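Long-range contacts in epimerase (Methylomonas sp. DH-1, PDB 7CJ6), which catalyses the manganese-dependent epimerization of ketoses at C3, acting fastest on L-ribulose and also interconverting D-allulose and D-fructose: residues 114-119 and 156-161; 210-215 and 241-246. One frame throughout, in Å; residues are numbered along the deposited sequence.

Interaction 1: residues 114-119 and 156-161; sequences CALGKY and RYETNI. With PSJ (D-psicose), chain D.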
loop_
_atom_site.group_PDB
_atom_site.type_symbol
_atom_site.label_atom_id
_atom_site.label_comp_id
_atom_site.label_asym_id
_atom_site.label_seq_id
_atom_site.Cartn_x
_atom_site.Cartn_y
_atom_site.Cartn_z
ATOM N N CYS A 114 -4.424 -11.038 -13.235
ATOM C CA CYS A 114 -5.465 -9.994 -13.054
ATOM C C CYS A 114 -4.926 -8.648 -13.538
ATOM O O CYS A 114 -3.714 -8.558 -13.825
ATOM C CB CYS A 114 -5.866 -9.865 -11.591
ATOM S SG CYS A 114 -4.573 -9.100 -10.580
ATOM N N ALA A 115 -5.797 -7.643 -13.605
ATOM C CA ALA A 115 -5.408 -6.246 -13.885
ATOM C C ALA A 115 -4.575 -5.744 -12.703
ATOM O O ALA A 115 -5.018 -5.906 -11.543
ATOM C CB ALA A 115 -6.630 -5.395 -14.127
ATOM N N LEU A 116 -3.389 -5.202 -12.986
ATOM C CA LEU A 116 -2.539 -4.517 -11.981
ATOM C C LEU A 116 -3.197 -3.180 -11.629
ATOM O O LEU A 116 -3.324 -2.322 -12.528
ATOM C CB LEU A 116 -1.134 -4.311 -12.550
ATOM C CG LEU A 116 -0.174 -3.546 -11.645
ATOM C CD1 LEU A 116 0.130 -4.344 -10.385
ATOM C CD2 LEU A 116 1.112 -3.207 -12.385
ATOM N N GLY A 117 -3.628 -3.023 -10.378
ATOM C CA GLY A 117 -4.120 -1.730 -9.873
ATOM C C GLY A 117 -5.176 -1.889 -8.803
ATOM O O GLY A 117 -5.293 -2.986 -8.235
ATOM N N LYS A 118 -5.918 -0.816 -8.540
ATOM C CA LYS A 118 -6.747 -0.668 -7.319
ATOM C C LYS A 118 -8.206 -0.987 -7.658
ATOM O O LYS A 118 -8.929 -0.074 -8.116
ATOM C CB LYS A 118 -6.555 0.738 -6.744
ATOM C CG LYS A 118 -7.229 0.981 -5.403
ATOM C CD LYS A 118 -6.741 2.234 -4.713
ATOM C CE LYS A 118 -7.418 2.456 -3.378
ATOM N NZ LYS A 118 -8.878 2.642 -3.529
ATOM N N TYR A 119 -8.609 -2.244 -7.456
ATOM C CA TYR A 119 -10.002 -2.720 -7.644
ATOM C C TYR A 119 -10.891 -1.954 -6.675
ATOM O O TYR A 119 -10.508 -1.740 -5.526
ATOM C CB TYR A 119 -10.111 -4.230 -7.424
ATOM C CG TYR A 119 -9.583 -5.065 -8.562
ATOM C CD1 TYR A 119 -10.380 -5.387 -9.648
ATOM C CD2 TYR A 119 -8.283 -5.540 -8.553
ATOM C CE1 TYR A 119 -9.899 -6.153 -10.699
ATOM C CE2 TYR A 119 -7.789 -6.309 -9.594
ATOM C CZ TYR A 119 -8.599 -6.620 -10.670
ATOM O OH TYR A 119 -8.111 -7.377 -11.699
ATOM N N ARG A 156 -2.860 -5.071 -1.471
ATOM C CA ARG A 156 -4.328 -4.906 -1.602
ATOM C C ARG A 156 -4.671 -3.804 -2.611
ATOM O O ARG A 156 -5.794 -3.843 -3.156
ATOM C CB ARG A 156 -4.889 -4.541 -0.226
ATOM C CG ARG A 156 -4.302 -3.256 0.340
ATOM C CD ARG A 156 -4.617 -3.052 1.807
ATOM N NE ARG A 156 -4.079 -4.133 2.630
ATOM C CZ ARG A 156 -4.449 -4.376 3.879
ATOM N NH1 ARG A 156 -5.357 -3.609 4.455
ATOM N NH2 ARG A 156 -3.910 -5.379 4.551
ATOM N N TYR A 157 -3.763 -2.845 -2.811
ATOM C CA TYR A 157 -3.944 -1.681 -3.716
ATOM C C TYR A 157 -3.593 -2.066 -5.159
ATOM O O TYR A 157 -3.784 -1.212 -6.051
ATOM C CB TYR A 157 -3.082 -0.494 -3.276
ATOM C CG TYR A 157 -3.300 -0.033 -1.858
ATOM C CD1 TYR A 157 -4.438 0.667 -1.499
ATOM C CD2 TYR A 157 -2.373 -0.309 -0.867
ATOM C CE1 TYR A 157 -4.641 1.103 -0.200
ATOM C CE2 TYR A 157 -2.559 0.110 0.440
ATOM C CZ TYR A 157 -3.701 0.814 0.777
ATOM O OH TYR A 157 -3.895 1.226 2.064
ATOM N N GLU A 158 -3.134 -3.301 -5.387
ATOM C CA GLU A 158 -2.560 -3.745 -6.688
ATOM C C GLU A 158 -3.259 -5.017 -7.184
ATOM O O GLU A 158 -3.173 -5.298 -8.394
ATOM C CB GLU A 158 -1.044 -3.931 -6.560
ATOM C CG GLU A 158 -0.303 -2.634 -6.269
ATOM C CD GLU A 158 1.180 -2.610 -6.605
ATOM O OE1 GLU A 158 1.621 -3.420 -7.449
ATOM O OE2 GLU A 158 1.893 -1.770 -6.021
ATOM N N THR A 159 -3.917 -5.766 -6.295
ATOM C CA THR A 159 -4.817 -6.885 -6.669
ATOM C C THR A 159 -5.813 -7.163 -5.545
ATOM O O THR A 159 -5.484 -6.880 -4.366
ATOM C CB THR A 159 -4.061 -8.179 -6.980
ATOM O OG1 THR A 159 -5.035 -9.066 -7.533
ATOM C CG2 THR A 159 -3.404 -8.796 -5.763
ATOM N N ASN A 160 -6.973 -7.717 -5.907
ATOM C CA ASN A 160 -7.983 -8.208 -4.938
ATOM C C ASN A 160 -8.004 -9.745 -4.939
ATOM O O ASN A 160 -8.848 -10.310 -4.237
ATOM C CB ASN A 160 -9.360 -7.599 -5.212
ATOM C CG ASN A 160 -9.942 -7.966 -6.560
ATOM O OD1 ASN A 160 -9.340 -8.709 -7.333
ATOM N ND2 ASN A 160 -11.123 -7.443 -6.850
ATOM N N ILE A 161 -7.103 -10.398 -5.681
ATOM C CA ILE A 161 -7.156 -11.872 -5.909
ATOM C C ILE A 161 -6.339 -12.597 -4.832
ATOM O O ILE A 161 -6.854 -13.580 -4.269
ATOM C CB ILE A 161 -6.694 -12.235 -7.334
ATOM C CG1 ILE A 161 -7.730 -11.799 -8.370
ATOM C CG2 ILE A 161 -6.403 -13.724 -7.445
ATOM C CD1 ILE A 161 -9.004 -12.610 -8.316
HETATM C C1 PSJ D . 4.296 -4.114 -9.172
HETATM O O1 PSJ D . 4.084 -3.481 -7.907
HETATM C C2 PSJ D . 5.328 -5.192 -8.995
HETATM O O2 PSJ D . 5.805 -5.343 -7.906
HETATM C C3 PSJ D . 5.707 -6.070 -10.149
HETATM O O3 PSJ D . 7.119 -6.248 -10.227
HETATM C C4 PSJ D . 5.162 -5.407 -11.399
HETATM O O4 PSJ D . 3.751 -5.580 -11.352
HETATM C C5 PSJ D . 5.696 -5.979 -12.705
HETATM O O5 PSJ D . 6.683 -6.983 -12.429
HETATM C C6 PSJ D . 6.294 -4.867 -13.569
HETATM O O6 PSJ D . 6.604 -5.354 -14.885
HETATM O O HOH W 1 -6.724 -3.767 -5.990
#
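The carboxamide of Asn160 lies flat on one face of the Tyr119 ring: the two planes are 9° apart, with ND2 3.3 Å from CG of Tyr119 and OD1 displaced toward the rim near CE2. A chi1 of 63°, which sets CG of Asn160 between its own backbone N and carbonyl carbon, brings the amide over the ring, and ND2 donates to the carbonyl of Gly121. A leucine in place of Tyr119 would probably leave this amide without its flat partner and Asp77 without the phenol hydroxyl that bonds to it.

Gly117 N donates to Glu158 O at 3.1 Å, nearly straight at 167° but from above the carbonyl plane. A water joins Gly117 O, Tyr119 N and Arg156 O. Glycine suits position 117, where a side chain would jam against the preceding carbonyl.

CE of Lys118 meets the edge of the Tyr157 ring, while its NZ bonds to Thr260 O of the second subunit. The CD1 methyl of Leu116 lies 3.4 Å from OE1 of Glu158, the oxygen that holds the sugar.

Glu158 takes a hydrogen bond from O1 of D-psicose on OE1 (2.5 Å) and another from Tyr157 of the second subunit on OE2, placing these catalytic-face loops of a TIM barrel at both sugar pocket and dimer interface.

Interaction 2: residues 210-215 and 241-246; sequences VHIGES and GPITFE. With MN (manganese (II) ion), chain C; PSJ (D-psicose), chain D.
His211 and Glu246 meet at the manganese ion from the ends of two neighbouring parallel strands of the TIM barrel, 207-212 and 242-245, joined through helix 227-236 as a beta-alpha-beta unit. Backbone bonds alternate between the strands, from Val210 N to Pro242 O through to Glu246 N with Ile212 O (3.0 Å), and fix how the two metal-binding residues stand to each other.

The His211 ring presents ND1 to the metal at 2.2 Å, while NE2 is held by Glu41, so both nitrogens are engaged and the ring's rotation is set. Glu246, by similarity a probable proton donor/acceptor, reaches the ion with an extended chain, CG lying opposite its backbone N (chi1 -177°), which carries OE2 to 2.0 Å from manganese. Imidazole and carboxylate planes stand 80° apart; Asp185 and Glu152 complete the protein ligands. Thr244 runs alongside His211 on the same face, its chi1 of 135° off the staggered positions and nearly eclipsed, which lays the small CG2 methyl 3.5 Å from CD2 of the ring.

On the other face, Val210, Ile212 and Phe245 turn to the surrounding helices, and Ile243 packs on Tyr9 of strand 8-12, as beta-branched and aromatic residues suit a barrel's outer layer. The tightest carbon pair is here: CG1 of Ile212 lies 3.3 Å from CG2 of Ile243. At the C-terminal mouth, O2 and O3 of D-psicose both bind the manganese, at 2.2 and 2.4 Å.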
loop_
_atom_site.group_PDB
_atom_site.type_symbol
_atom_site.label_atom_id
_atom_site.label_comp_id
_atom_site.label_asym_id
_atom_site.label_seq_id
_atom_site.Cartn_x
_atom_site.Cartn_y
_atom_site.Cartn_z
ATOM N N VAL A 210 11.561 -14.129 -7.195
ATOM C CA VAL A 210 11.654 -13.158 -6.070
ATOM C C VAL A 210 11.933 -11.760 -6.620
ATOM O O VAL A 210 12.792 -11.613 -7.523
ATOM C CB VAL A 210 12.735 -13.547 -5.049
ATOM C CG1 VAL A 210 12.999 -12.396 -4.087
ATOM C CG2 VAL A 210 12.360 -14.810 -4.296
ATOM N N HIS A 211 11.244 -10.779 -6.043
ATOM C CA HIS A 211 11.499 -9.329 -6.217
ATOM C C HIS A 211 12.023 -8.780 -4.894
ATOM O O HIS A 211 11.362 -9.006 -3.853
ATOM C CB HIS A 211 10.234 -8.603 -6.694
ATOM C CG HIS A 211 10.046 -8.655 -8.171
ATOM N ND1 HIS A 211 9.071 -7.925 -8.827
ATOM C CD2 HIS A 211 10.725 -9.330 -9.123
ATOM C CE1 HIS A 211 9.149 -8.167 -10.119
ATOM N NE2 HIS A 211 10.156 -9.027 -10.326
ATOM N N ILE A 212 13.182 -8.122 -4.950
ATOM C CA ILE A 212 13.764 -7.345 -3.823
ATOM C C ILE A 212 13.402 -5.874 -4.023
ATOM O O ILE A 212 13.928 -5.260 -4.977
ATOM C CB ILE A 212 15.290 -7.551 -3.744
ATOM C CG1 ILE A 212 15.653 -9.034 -3.629
ATOM C CG2 ILE A 212 15.879 -6.721 -2.617
ATOM C CD1 ILE A 212 14.949 -9.753 -2.508
ATOM N N GLY A 213 12.541 -5.350 -3.150
ATOM C CA GLY A 213 12.180 -3.923 -3.093
ATOM C C GLY A 213 12.105 -3.437 -1.660
ATOM O O GLY A 213 11.499 -4.137 -0.830
ATOM N N GLU A 214 12.691 -2.271 -1.383
ATOM C CA GLU A 214 12.581 -1.579 -0.073
ATOM C C GLU A 214 11.115 -1.172 0.146
ATOM O O GLU A 214 10.352 -1.149 -0.838
ATOM C CB GLU A 214 13.538 -0.387 -0.034
ATOM C CG GLU A 214 13.651 0.247 1.337
ATOM C CD GLU A 214 13.886 -0.760 2.445
ATOM O OE1 GLU A 214 15.067 -1.008 2.790
ATOM O OE2 GLU A 214 12.893 -1.308 2.952
ATOM N N SER A 215 10.736 -0.862 1.387
ATOM C CA SER A 215 9.341 -0.552 1.801
ATOM C C SER A 215 8.778 0.598 0.954
ATOM O O SER A 215 7.565 0.570 0.629
ATOM C CB SER A 215 9.285 -0.235 3.271
ATOM O OG SER A 215 10.311 0.679 3.632
ATOM N N GLY A 241 16.645 -19.472 -7.651
ATOM C CA GLY A 241 15.807 -18.906 -8.722
ATOM C C GLY A 241 16.132 -17.435 -8.941
ATOM O O GLY A 241 16.974 -16.862 -8.256
ATOM N N PRO A 242 15.473 -16.789 -9.923
ATOM C CA PRO A 242 15.681 -15.368 -10.176
ATOM C C PRO A 242 15.434 -14.499 -8.936
ATOM O O PRO A 242 14.474 -14.735 -8.223
ATOM C CB PRO A 242 14.651 -15.072 -11.275
ATOM C CG PRO A 242 14.515 -16.389 -11.999
ATOM C CD PRO A 242 14.551 -17.413 -10.886
ATOM N N ILE A 243 16.317 -13.525 -8.716
ATOM C CA ILE A 243 16.127 -12.423 -7.733
ATOM C C ILE A 243 16.359 -11.108 -8.476
ATOM O O ILE A 243 17.520 -10.806 -8.784
ATOM C CB ILE A 243 17.070 -12.574 -6.529
ATOM C CG1 ILE A 243 16.880 -13.930 -5.843
ATOM C CG2 ILE A 243 16.877 -11.408 -5.571
ATOM C CD1 ILE A 243 17.891 -14.230 -4.764
ATOM N N THR A 244 15.301 -10.373 -8.804
ATOM C CA THR A 244 15.467 -9.056 -9.474
ATOM C C THR A 244 15.270 -7.934 -8.454
ATOM O O THR A 244 14.344 -8.004 -7.611
ATOM C CB THR A 244 14.642 -8.925 -10.764
ATOM O OG1 THR A 244 13.990 -7.658 -10.786
ATOM C CG2 THR A 244 13.625 -10.021 -10.963
ATOM N N PHE A 245 16.183 -6.964 -8.505
ATOM C CA PHE A 245 16.059 -5.655 -7.825
ATOM C C PHE A 245 15.002 -4.826 -8.557
ATOM O O PHE A 245 15.076 -4.659 -9.789
ATOM C CB PHE A 245 17.389 -4.913 -7.811
ATOM C CG PHE A 245 17.266 -3.491 -7.336
ATOM C CD1 PHE A 245 16.642 -3.205 -6.130
ATOM C CD2 PHE A 245 17.765 -2.444 -8.090
ATOM C CE1 PHE A 245 16.536 -1.899 -5.681
ATOM C CE2 PHE A 245 17.650 -1.137 -7.645
ATOM C CZ PHE A 245 17.034 -0.865 -6.445
ATOM N N GLU A 246 14.053 -4.306 -7.793
ATOM C CA GLU A 246 12.910 -3.520 -8.305
ATOM C C GLU A 246 12.832 -2.211 -7.520
ATOM O O GLU A 246 12.813 -2.261 -6.270
ATOM C CB GLU A 246 11.640 -4.353 -8.186
ATOM C CG GLU A 246 10.426 -3.656 -8.756
ATOM C CD GLU A 246 9.256 -4.588 -8.988
ATOM O OE1 GLU A 246 8.858 -4.742 -10.147
ATOM O OE2 GLU A 246 8.751 -5.158 -8.009
HETATM MN MN MN C . 7.506 -6.747 -7.924
HETATM C C1 PSJ D . 4.296 -4.114 -9.172
HETATM O O1 PSJ D . 4.084 -3.481 -7.907
HETATM C C2 PSJ D . 5.328 -5.192 -8.995
HETATM O O2 PSJ D . 5.805 -5.343 -7.906
HETATM C C3 PSJ D . 5.707 -6.070 -10.149
HETATM O O3 PSJ D . 7.119 -6.248 -10.227
HETATM C C4 PSJ D . 5.162 -5.407 -11.399
HETATM O O4 PSJ D . 3.751 -5.580 -11.352
HETATM C C5 PSJ D . 5.696 -5.979 -12.705
HETATM O O5 PSJ D . 6.683 -6.983 -12.429
HETATM C C6 PSJ D . 6.294 -4.867 -13.569
HETATM O O6 PSJ D . 6.604 -5.354 -14.885
HETATM O O HOH W 2 13.384 -0.736 -3.862
#

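Interaction 1 closes along the chain before interaction 2 opens, and both belong to the same eight-stranded parallel barrel. Their centres are 19 Å apart and their nearest atoms about 7 Å apart, so they do not touch; D-psicose bridges the gap. Interaction 1 joins the loops that follow strands 107-112 and 148-152, whereas interaction 2 joins strands 207-212 and 242-245, the latter closing the barrel against strand 8-12. The sugar is thus held from two directions: a loop carboxylate grips its O1 end, and the strand-end ligands hold the metal that binds O2 and O3. Interaction 1 also reaches the second subunit, which probably ties the sugar site to the dimer interface.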